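Putative L-alanine-DL-glutamate epimerase (Burkholderia xenovorans, PDB 3GO2) binds magnesium and is probably a racemase or epimerase of the mandelate racemase/muconate lactonizing enzyme family. Local coordinates at residues W123-T128 and I341-I346; A161-I166 and E215-L220; L241-I246 and P264-E269. One frame throughout, in Å; residues are numbered along the deposited sequence.

Contact 1: W123-T128 and I341-I346; sequences WSHCPT and IMETDI
Ser124 and His125 each send a side-chain hydrogen bond to a carboxylate of segment 341-346, Ser124 to Glu343 and His125 to Asp345. Ser124 OG donates at 2.6 Å to Glu343 OE2, which receives it on its anti lone pair, the one facing away from OE1. Glu343 reaches it with CG anti to the backbone N (chi1 -175°) and the side chain extended beyond. Its OE1 is taken by the backbone N of Asn319, and OE2 also forms a long, weak ion pair with Lys163. His125 ND1 donates to Asp345 OD1 at 2.7 Å, and the bond is nearly straight (165°). The oxygen lies in the imidazole plane and offers its syn lone pair, although the carboxylate itself is turned 66° from the ring. Trp129 stacks on the His125 ring and gives a weak bond from NE1 to Asp345 OD2.

In the backbone, Trp123 pairs with Thr344 in parallel fashion. Ser124 N meets Thr344 O at 2.8 Å, extending the pairing of strands 118-123 and 342-344, which is consistent with the closing of the beta/alpha barrel of the enolase superfamily beside strand 161-168.

The apolar part is Ile346 set across the Trp123 indole. Its CB stands 3.5 Å from the centroid of the Trp123 five-membered ring, almost on the ring normal, a CH-pi contact; Ile346 CG1 lies toward Trp123 CG, and Cys126 SG sits over the opposite face, offset toward the rim. Trp123 NE1 is hydrogen-bonded to Asp347 OD2. One water donates to Ser124 O at 2.8 Å and makes weak bonds with Trp123 NE1 and Ile346 N.

His125 contacts fumarate and 2-oxoglutarate in other crystals of this protein; neither is bound here. With ND1 tied to Asp345, the rotation of the imidazole is fixed and its NE2 is turned away from Asp345.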
loop_
_atom_site.group_PDB
_atom_site.type_symbol
_atom_site.label_atom_id
_atom_site.label_comp_id
_atom_site.label_asym_id
_atom_site.label_seq_id
_atom_site.Cartn_x
_atom_site.Cartn_y
_atom_site.Cartn_z
ATOM N N TRP A 123 36.384 12.485 12.963
ATOM C CA TRP A 123 37.598 12.400 12.187
ATOM C C TRP A 123 37.413 11.254 11.193
ATOM O O TRP A 123 37.414 10.064 11.572
ATOM C CB TRP A 123 38.794 12.167 13.139
ATOM C CG TRP A 123 40.127 11.911 12.513
ATOM C CD1 TRP A 123 40.406 11.629 11.203
ATOM C CD2 TRP A 123 41.390 11.884 13.200
ATOM N NE1 TRP A 123 41.754 11.418 11.040
ATOM C CE2 TRP A 123 42.378 11.563 12.251
ATOM C CE3 TRP A 123 41.770 12.096 14.529
ATOM C CZ2 TRP A 123 43.749 11.464 12.585
ATOM C CZ3 TRP A 123 43.123 11.999 14.859
ATOM C CH2 TRP A 123 44.085 11.689 13.893
ATOM N N SER A 124 37.235 11.636 9.934
ATOM C CA SER A 124 36.906 10.684 8.871
ATOM C C SER A 124 38.133 10.059 8.228
ATOM O O SER A 124 39.262 10.525 8.430
ATOM C CB SER A 124 36.024 11.387 7.846
ATOM O OG SER A 124 35.339 10.461 7.016
ATOM N N HIS A 125 37.929 9.002 7.448
ATOM C CA HIS A 125 39.051 8.290 6.805
ATOM C C HIS A 125 40.187 8.011 7.789
ATOM O O HIS A 125 41.385 8.295 7.525
ATOM C CB HIS A 125 39.532 9.064 5.599
ATOM C CG HIS A 125 38.426 9.321 4.621
ATOM N ND1 HIS A 125 37.729 10.508 4.592
ATOM C CD2 HIS A 125 37.824 8.503 3.723
ATOM C CE1 HIS A 125 36.768 10.423 3.686
ATOM N NE2 HIS A 125 36.807 9.222 3.141
ATOM N N CYS A 126 39.773 7.419 8.901
ATOM C CA CYS A 126 40.615 7.197 10.075
ATOM C C CYS A 126 40.532 5.738 10.472
ATOM O O CYS A 126 39.586 5.343 11.161
ATOM C CB CYS A 126 40.105 8.060 11.219
ATOM S SG CYS A 126 41.089 7.864 12.760
ATOM N N PRO A 127 41.529 4.929 10.096
ATOM C CA PRO A 127 42.866 5.230 9.540
ATOM C C PRO A 127 43.001 5.120 8.014
ATOM O O PRO A 127 44.107 4.964 7.465
ATOM C CB PRO A 127 43.750 4.176 10.234
ATOM C CG PRO A 127 42.797 3.019 10.512
ATOM C CD PRO A 127 41.387 3.488 10.400
ATOM N N THR A 128 41.874 5.224 7.311
ATOM C CA THR A 128 41.845 5.010 5.879
ATOM C C THR A 128 42.898 5.775 5.068
ATOM O O THR A 128 43.561 5.184 4.212
ATOM C CB THR A 128 40.439 5.341 5.375
ATOM O OG1 THR A 128 39.491 4.636 6.168
ATOM C CG2 THR A 128 40.266 5.043 3.909
ATOM N N ILE A 341 25.905 15.460 13.091
ATOM C CA ILE A 341 27.362 15.545 13.294
ATOM C C ILE A 341 27.946 16.050 11.973
ATOM O O ILE A 341 27.242 16.033 10.964
ATOM C CB ILE A 341 27.961 14.170 13.649
ATOM C CG1 ILE A 341 29.382 14.297 14.179
ATOM C CG2 ILE A 341 27.948 13.213 12.455
ATOM C CD1 ILE A 341 29.828 13.039 14.949
ATOM N N MET A 342 29.207 16.503 11.965
ATOM C CA MET A 342 29.882 16.928 10.723
ATOM C C MET A 342 31.159 16.121 10.473
ATOM O O MET A 342 32.009 15.966 11.342
ATOM C CB MET A 342 30.207 18.439 10.698
ATOM C CG MET A 342 31.009 18.912 9.446
ATOM S SD MET A 342 30.984 20.731 9.313
ATOM C CE MET A 342 32.557 20.909 8.387
ATOM N N GLU A 343 31.267 15.585 9.270
ATOM C CA GLU A 343 32.476 14.917 8.820
ATOM C C GLU A 343 33.620 15.889 8.613
ATOM O O GLU A 343 33.425 16.957 8.091
ATOM C CB GLU A 343 32.192 14.249 7.460
ATOM C CG GLU A 343 33.362 13.414 6.938
ATOM C CD GLU A 343 33.061 12.722 5.626
ATOM O OE1 GLU A 343 32.131 13.166 4.910
ATOM O OE2 GLU A 343 33.764 11.731 5.323
ATOM N N THR A 344 34.838 15.488 8.956
ATOM C CA THR A 344 36.004 16.236 8.481
ATOM C C THR A 344 37.206 15.298 8.448
ATOM O O THR A 344 37.256 14.346 9.217
ATOM C CB THR A 344 36.280 17.488 9.357
ATOM O OG1 THR A 344 37.111 18.395 8.647
ATOM C CG2 THR A 344 36.938 17.109 10.685
ATOM N N ASP A 345 38.154 15.571 7.568
ATOM C CA ASP A 345 39.425 14.823 7.552
ATOM C C ASP A 345 40.401 15.607 8.394
ATOM O O ASP A 345 40.636 16.807 8.170
ATOM C CB ASP A 345 39.951 14.665 6.122
ATOM C CG ASP A 345 39.164 13.643 5.315
ATOM O OD1 ASP A 345 38.616 12.683 5.904
ATOM O OD2 ASP A 345 39.129 13.767 4.070
ATOM N N ILE A 346 40.981 14.943 9.380
ATOM C CA ILE A 346 41.960 15.586 10.245
ATOM C C ILE A 346 43.380 15.390 9.679
ATOM O O ILE A 346 44.277 16.206 9.953
ATOM C CB ILE A 346 41.788 15.086 11.707
ATOM C CG1 ILE A 346 40.477 15.617 12.312
ATOM C CG2 ILE A 346 42.961 15.491 12.578
ATOM C CD1 ILE A 346 40.304 17.143 12.278
HETATM O O HOH W 1 41.490 12.165 7.936
#

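Contact 2: A161-I166 and E215-L220; sequences AIKTNI and EILLDL. With MG (magnesium ion), chain B.
Ala161 to Thr164 pair in register with Glu215 to Leu218, two parallel strands of the beta/alpha barrel of the enolase superfamily, with helix 193-210 lying between them in the chain. Four backbone hydrogen bonds close the ladder; Leu217 N to Ile162 O, at 2.8 Å, is one of them.

Side chains alternate between two faces. On the outer one, Ile162 and Ile216 lie side by side, pointing the same way, their CG1 atoms 4.2 Å apart and both resting on Leu206 of helix 193-210. On the same face, Thr164 OG1 is hydrogen-bonded to His202 NE2.

The inner face carries Lys163, which runs at about a right angle over Leu217, its CG 3.6 Å from Leu217 CB. A bend at chi3 (80°) then takes the amine past Asp219 CB to Asp219 OD2, a weak salt bridge with NZ at 3.5 Å; the stronger partner of NZ is Glu245.

Farther along, Asn165 and Asp219 point the same way, with amide and carboxylate planes 34° apart. Asn165 ND2 is held by Thr128, while Asp219 OD1 accepts from Asn221 N. Beyond them Ile166 CD1 meets Leu220 CD2 crosswise, 3.7 Å apart. Asp219 has its CG opposite the backbone N (chi1 -167°), which directs the carboxylate toward the metal, and OD2 binds the magnesium ion at 2.3 Å.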
loop_
_atom_site.group_PDB
_atom_site.type_symbol
_atom_site.label_atom_id
_atom_site.label_comp_id
_atom_site.label_asym_id
_atom_site.label_seq_id
_atom_site.Cartn_x
_atom_site.Cartn_y
_atom_site.Cartn_z
ATOM N N ALA A 161 34.684 11.031 17.863
ATOM C CA ALA A 161 34.223 10.024 16.892
ATOM C C ALA A 161 35.193 9.902 15.730
ATOM O O ALA A 161 35.831 10.880 15.346
ATOM C CB ALA A 161 32.831 10.358 16.394
ATOM N N ILE A 162 35.323 8.688 15.196
ATOM C CA ILE A 162 36.163 8.408 14.035
ATOM C C ILE A 162 35.399 7.511 13.069
ATOM O O ILE A 162 34.539 6.745 13.508
ATOM C CB ILE A 162 37.508 7.697 14.438
ATOM C CG1 ILE A 162 37.251 6.383 15.157
ATOM C CG2 ILE A 162 38.346 8.624 15.319
ATOM C CD1 ILE A 162 38.538 5.675 15.618
ATOM N N LYS A 163 35.717 7.607 11.775
ATOM C CA LYS A 163 35.120 6.749 10.768
ATOM C C LYS A 163 36.148 5.970 9.994
ATOM O O LYS A 163 37.113 6.539 9.518
ATOM C CB LYS A 163 34.274 7.553 9.800
ATOM C CG LYS A 163 33.379 6.671 8.928
ATOM C CD LYS A 163 32.299 7.438 8.131
ATOM C CE LYS A 163 32.803 8.110 6.857
ATOM N NZ LYS A 163 31.726 8.912 6.164
ATOM N N THR A 164 35.930 4.666 9.858
ATOM C CA THR A 164 36.795 3.823 9.042
ATOM C C THR A 164 36.006 3.183 7.892
ATOM O O THR A 164 34.792 3.364 7.774
ATOM C CB THR A 164 37.502 2.722 9.893
ATOM O OG1 THR A 164 38.563 2.149 9.123
ATOM C CG2 THR A 164 36.508 1.640 10.397
ATOM N N ASN A 165 36.717 2.427 7.070
ATOM C CA ASN A 165 36.150 1.735 5.901
ATOM C C ASN A 165 36.491 0.237 6.028
ATOM O O ASN A 165 36.673 -0.262 7.149
ATOM C CB ASN A 165 36.691 2.348 4.626
ATOM C CG ASN A 165 36.318 3.817 4.467
ATOM O OD1 ASN A 165 35.358 4.165 3.733
ATOM N ND2 ASN A 165 37.048 4.684 5.137
ATOM N N ILE A 166 36.541 -0.481 4.918
ATOM C CA ILE A 166 36.753 -1.934 4.941
ATOM C C ILE A 166 38.196 -2.259 4.539
ATOM O O ILE A 166 38.649 -1.865 3.449
ATOM C CB ILE A 166 35.801 -2.690 3.987
ATOM C CG1 ILE A 166 34.356 -2.196 4.130
ATOM C CG2 ILE A 166 35.892 -4.234 4.239
ATOM C CD1 ILE A 166 33.410 -2.747 3.060
ATOM N N GLU A 215 33.446 7.344 19.734
ATOM C CA GLU A 215 32.479 6.610 18.894
ATOM C C GLU A 215 33.131 6.168 17.593
ATOM O O GLU A 215 33.997 6.856 17.072
ATOM C CB GLU A 215 31.299 7.514 18.587
ATOM C CG GLU A 215 30.468 7.845 19.793
ATOM C CD GLU A 215 29.329 6.896 19.993
ATOM O OE1 GLU A 215 29.201 5.932 19.213
ATOM O OE2 GLU A 215 28.548 7.131 20.922
ATOM N N ILE A 216 32.722 5.011 17.070
ATOM C CA ILE A 216 33.271 4.483 15.826
ATOM C C ILE A 216 32.141 4.399 14.793
ATOM O O ILE A 216 31.086 3.827 15.067
ATOM C CB ILE A 216 33.905 3.092 16.050
ATOM C CG1 ILE A 216 35.165 3.238 16.930
ATOM C CG2 ILE A 216 34.283 2.433 14.734
ATOM C CD1 ILE A 216 35.779 1.922 17.348
ATOM N N LEU A 217 32.377 5.011 13.639
ATOM C CA LEU A 217 31.494 4.963 12.476
ATOM C C LEU A 217 32.129 4.016 11.464
ATOM O O LEU A 217 33.362 3.981 11.317
ATOM C CB LEU A 217 31.345 6.357 11.843
ATOM C CG LEU A 217 30.591 7.439 12.621
ATOM C CD1 LEU A 217 31.280 7.867 13.984
ATOM C CD2 LEU A 217 30.464 8.627 11.692
ATOM N N LEU A 218 31.292 3.274 10.736
ATOM C CA LEU A 218 31.746 2.326 9.730
ATOM C C LEU A 218 31.114 2.687 8.387
ATOM O O LEU A 218 29.901 2.717 8.270
ATOM C CB LEU A 218 31.383 0.897 10.098
ATOM C CG LEU A 218 31.738 -0.193 9.078
ATOM C CD1 LEU A 218 33.265 -0.259 8.789
ATOM C CD2 LEU A 218 31.221 -1.561 9.566
ATOM N N ASP A 219 31.936 2.968 7.395
ATOM C CA ASP A 219 31.437 3.294 6.053
ATOM C C ASP A 219 31.689 2.112 5.134
ATOM O O ASP A 219 32.847 1.707 4.877
ATOM C CB ASP A 219 32.149 4.552 5.552
ATOM C CG ASP A 219 31.519 5.173 4.324
ATOM O OD1 ASP A 219 30.591 4.579 3.725
ATOM O OD2 ASP A 219 31.998 6.273 3.940
ATOM N N LEU A 220 30.591 1.588 4.601
ATOM C CA LEU A 220 30.622 0.515 3.629
ATOM C C LEU A 220 30.469 0.966 2.183
ATOM O O LEU A 220 30.559 0.143 1.265
ATOM C CB LEU A 220 29.535 -0.496 3.968
ATOM C CG LEU A 220 29.574 -1.030 5.385
ATOM C CD1 LEU A 220 28.346 -1.972 5.630
ATOM C CD2 LEU A 220 30.920 -1.747 5.672
HETATM MG MG MG B . 31.037 7.991 2.754
HETATM O O HOH W 2 34.506 7.094 3.808
HETATM O O HOH W 3 29.352 6.405 2.183
HETATM O O HOH W 4 32.199 7.957 1.395
#

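Contact 3: L241-I246 and P264-E269; sequences LFWVEI and PISSCE. With MG (magnesium ion), chain B.
Glu245 and Glu269 bring two of the three carboxylates of the magnesium site to the C-terminal side of the two strands of a beta-alpha-beta unit: strand 243-245, helix 251-259 and strand 265-267. Glu245 OE1 and Glu269 OE2 each bind the ion at 2.6 Å; Asp219 is the third protein ligand, and two waters also bind the ion. The two side chains cross at about a right angle with their carboxylate planes 85° apart, and OE1 of Glu245 lies 2.9 Å from OE2 of Glu269. These are two acceptors, held close by the metal and not by a hydrogen bond.

Ahead of the site in sequence the strands pair in parallel. Val244 N reaches Pro264 O at 2.8 Å, Ser266 N donates to Val244 O, and Ile246 N binds Ser266 O. The Pro264 ring covers the Phe242 carbonyl, CG lying 3.2 Å from Phe242 O. Ile265 CD1 packs on CB of Val244, on the face that meets helix 251-259.

Ser266 lies over one face of the Trp243 indole. Its chi1 of 65° sets OG between backbone N and carbonyl carbon, above the ring near the rim, while CB makes a CH-pi contact 3.8 Å from the centroid of the five-membered ring. The indole N-H is directed away from this hydroxyl and gives a weak bond from Trp243 NE1 to Glu245 OE2 at 3.0 Å.

Glu245 thus uses its oxygens differently: OE1 holds the metal, and OE2 is shared by Trp243 and the salt-bridged Lys163. The magnesium ion probably offsets much of the negative charge that the clustered carboxylates bring together.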
loop_
_atom_site.group_PDB
_atom_site.type_symbol
_atom_site.label_atom_id
_atom_site.label_comp_id
_atom_site.label_asym_id
_atom_site.label_seq_id
_atom_site.Cartn_x
_atom_site.Cartn_y
_atom_site.Cartn_z
ATOM N N LEU A 241 28.433 0.709 17.315
ATOM C CA LEU A 241 28.718 1.580 16.165
ATOM C C LEU A 241 27.774 2.777 16.118
ATOM O O LEU A 241 26.550 2.633 16.201
ATOM C CB LEU A 241 28.603 0.812 14.842
ATOM C CG LEU A 241 29.532 -0.401 14.714
ATOM C CD1 LEU A 241 29.210 -1.293 13.522
ATOM C CD2 LEU A 241 30.970 0.100 14.629
ATOM N N PHE A 242 28.356 3.951 15.939
ATOM C CA PHE A 242 27.624 5.216 15.873
ATOM C C PHE A 242 26.702 5.208 14.667
ATOM O O PHE A 242 25.544 5.602 14.740
ATOM C CB PHE A 242 28.653 6.333 15.771
ATOM C CG PHE A 242 28.098 7.719 15.689
ATOM C CD1 PHE A 242 28.118 8.555 16.797
ATOM C CD2 PHE A 242 27.658 8.243 14.485
ATOM C CE1 PHE A 242 27.676 9.857 16.687
ATOM C CE2 PHE A 242 27.185 9.542 14.399
ATOM C CZ PHE A 242 27.217 10.353 15.489
ATOM N N TRP A 243 27.232 4.717 13.552
ATOM C CA TRP A 243 26.432 4.410 12.398
ATOM C C TRP A 243 27.151 3.415 11.495
ATOM O O TRP A 243 28.386 3.276 11.544
ATOM C CB TRP A 243 25.969 5.669 11.644
ATOM C CG TRP A 243 26.909 6.421 10.728
ATOM C CD1 TRP A 243 27.842 5.907 9.860
ATOM C CD2 TRP A 243 26.898 7.829 10.518
ATOM N NE1 TRP A 243 28.435 6.919 9.149
ATOM C CE2 TRP A 243 27.859 8.113 9.518
ATOM C CE3 TRP A 243 26.142 8.892 11.059
ATOM C CZ2 TRP A 243 28.107 9.406 9.078
ATOM C CZ3 TRP A 243 26.389 10.168 10.623
ATOM C CH2 TRP A 243 27.370 10.426 9.634
ATOM N N VAL A 244 26.364 2.764 10.639
ATOM C CA VAL A 244 26.887 1.997 9.512
ATOM C C VAL A 244 26.328 2.680 8.260
ATOM O O VAL A 244 25.122 2.849 8.092
ATOM C CB VAL A 244 26.464 0.534 9.531
ATOM C CG1 VAL A 244 26.998 -0.188 8.291
ATOM C CG2 VAL A 244 26.936 -0.128 10.794
ATOM N N GLU A 245 27.246 3.127 7.417
ATOM C CA GLU A 245 26.942 3.936 6.256
ATOM C C GLU A 245 26.943 3.090 5.003
ATOM O O GLU A 245 27.937 2.401 4.696
ATOM C CB GLU A 245 27.993 5.045 6.170
ATOM C CG GLU A 245 27.778 6.084 5.142
ATOM C CD GLU A 245 28.793 7.255 5.272
ATOM O OE1 GLU A 245 28.909 8.023 4.302
ATOM O OE2 GLU A 245 29.429 7.431 6.341
ATOM N N ILE A 246 25.807 3.125 4.299
ATOM C CA ILE A 246 25.576 2.286 3.131
ATOM C C ILE A 246 24.972 3.153 2.035
ATOM O O ILE A 246 23.880 3.661 2.210
ATOM C CB ILE A 246 24.593 1.152 3.444
ATOM C CG1 ILE A 246 25.155 0.216 4.523
ATOM C CG2 ILE A 246 24.256 0.354 2.142
ATOM C CD1 ILE A 246 24.186 -0.867 5.035
ATOM N N PRO A 264 22.459 2.218 13.864
ATOM C CA PRO A 264 21.927 3.298 13.029
ATOM C C PRO A 264 22.491 3.205 11.619
ATOM O O PRO A 264 23.686 2.926 11.459
ATOM C CB PRO A 264 22.404 4.585 13.748
ATOM C CG PRO A 264 22.705 4.113 15.170
ATOM C CD PRO A 264 23.188 2.719 15.045
ATOM N N ILE A 265 21.647 3.425 10.614
ATOM C CA ILE A 265 22.074 3.394 9.204
ATOM C C ILE A 265 22.070 4.793 8.649
ATOM O O ILE A 265 21.094 5.553 8.800
ATOM C CB ILE A 265 21.129 2.518 8.348
ATOM C CG1 ILE A 265 21.148 1.072 8.849
ATOM C CG2 ILE A 265 21.477 2.580 6.853
ATOM C CD1 ILE A 265 22.487 0.392 8.799
ATOM N N SER A 266 23.175 5.169 8.029
ATOM C CA SER A 266 23.248 6.432 7.318
ATOM C C SER A 266 23.418 6.184 5.828
ATOM O O SER A 266 23.943 5.147 5.409
ATOM C CB SER A 266 24.390 7.266 7.863
ATOM O OG SER A 266 25.615 6.651 7.600
ATOM N N SER A 267 22.949 7.120 5.023
ATOM C CA SER A 267 23.061 7.008 3.573
ATOM C C SER A 267 22.853 8.374 2.946
ATOM O O SER A 267 22.669 9.368 3.640
ATOM C CB SER A 267 22.020 6.011 3.019
ATOM O OG SER A 267 22.324 5.597 1.696
ATOM N N CYS A 268 22.893 8.402 1.627
ATOM C CA CYS A 268 22.380 9.495 0.783
ATOM C C CYS A 268 23.434 10.493 0.312
ATOM O O CYS A 268 23.056 11.446 -0.373
ATOM C CB CYS A 268 21.224 10.252 1.410
ATOM S SG CYS A 268 19.877 9.224 2.046
ATOM N N GLU A 269 24.718 10.277 0.627
ATOM C CA GLU A 269 25.743 11.263 0.303
ATOM C C GLU A 269 25.926 11.506 -1.186
ATOM O O GLU A 269 26.571 12.491 -1.566
ATOM C CB GLU A 269 27.098 10.886 0.918
ATOM C CG GLU A 269 27.867 9.808 0.177
ATOM C CD GLU A 269 29.150 9.438 0.868
ATOM O OE1 GLU A 269 29.981 8.818 0.215
ATOM O OE2 GLU A 269 29.345 9.786 2.033
HETATM MG MG MG B . 31.037 7.991 2.754
HETATM O O HOH W 5 26.033 8.187 2.429
HETATM O O HOH W 4 32.199 7.957 1.395
HETATM O O HOH W 3 29.352 6.405 2.183
#

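Overall arrangement
Contact 2 pairs strands 161-168 and 215-219, and contact 3 pairs 243-245 and 265-267. All four are parallel members of one barrel sheet in which 215-219 and 243-245 are neighbours, and the two contact centres lie about 9 Å apart. They follow one another along the chain, both nested inside the long loop that contact 1 closes. Contact 1 is centred about 8 Å from contact 2 and about 14 Å from contact 3. A probable hydrogen bond from Cys126 N to Lys163 O joins the first two, and the Lys163-Glu245 salt bridge the last two. This is consistent with one active site at the barrel's end, magnesium ligands coming from contacts 2 and 3 and His125 from contact 1.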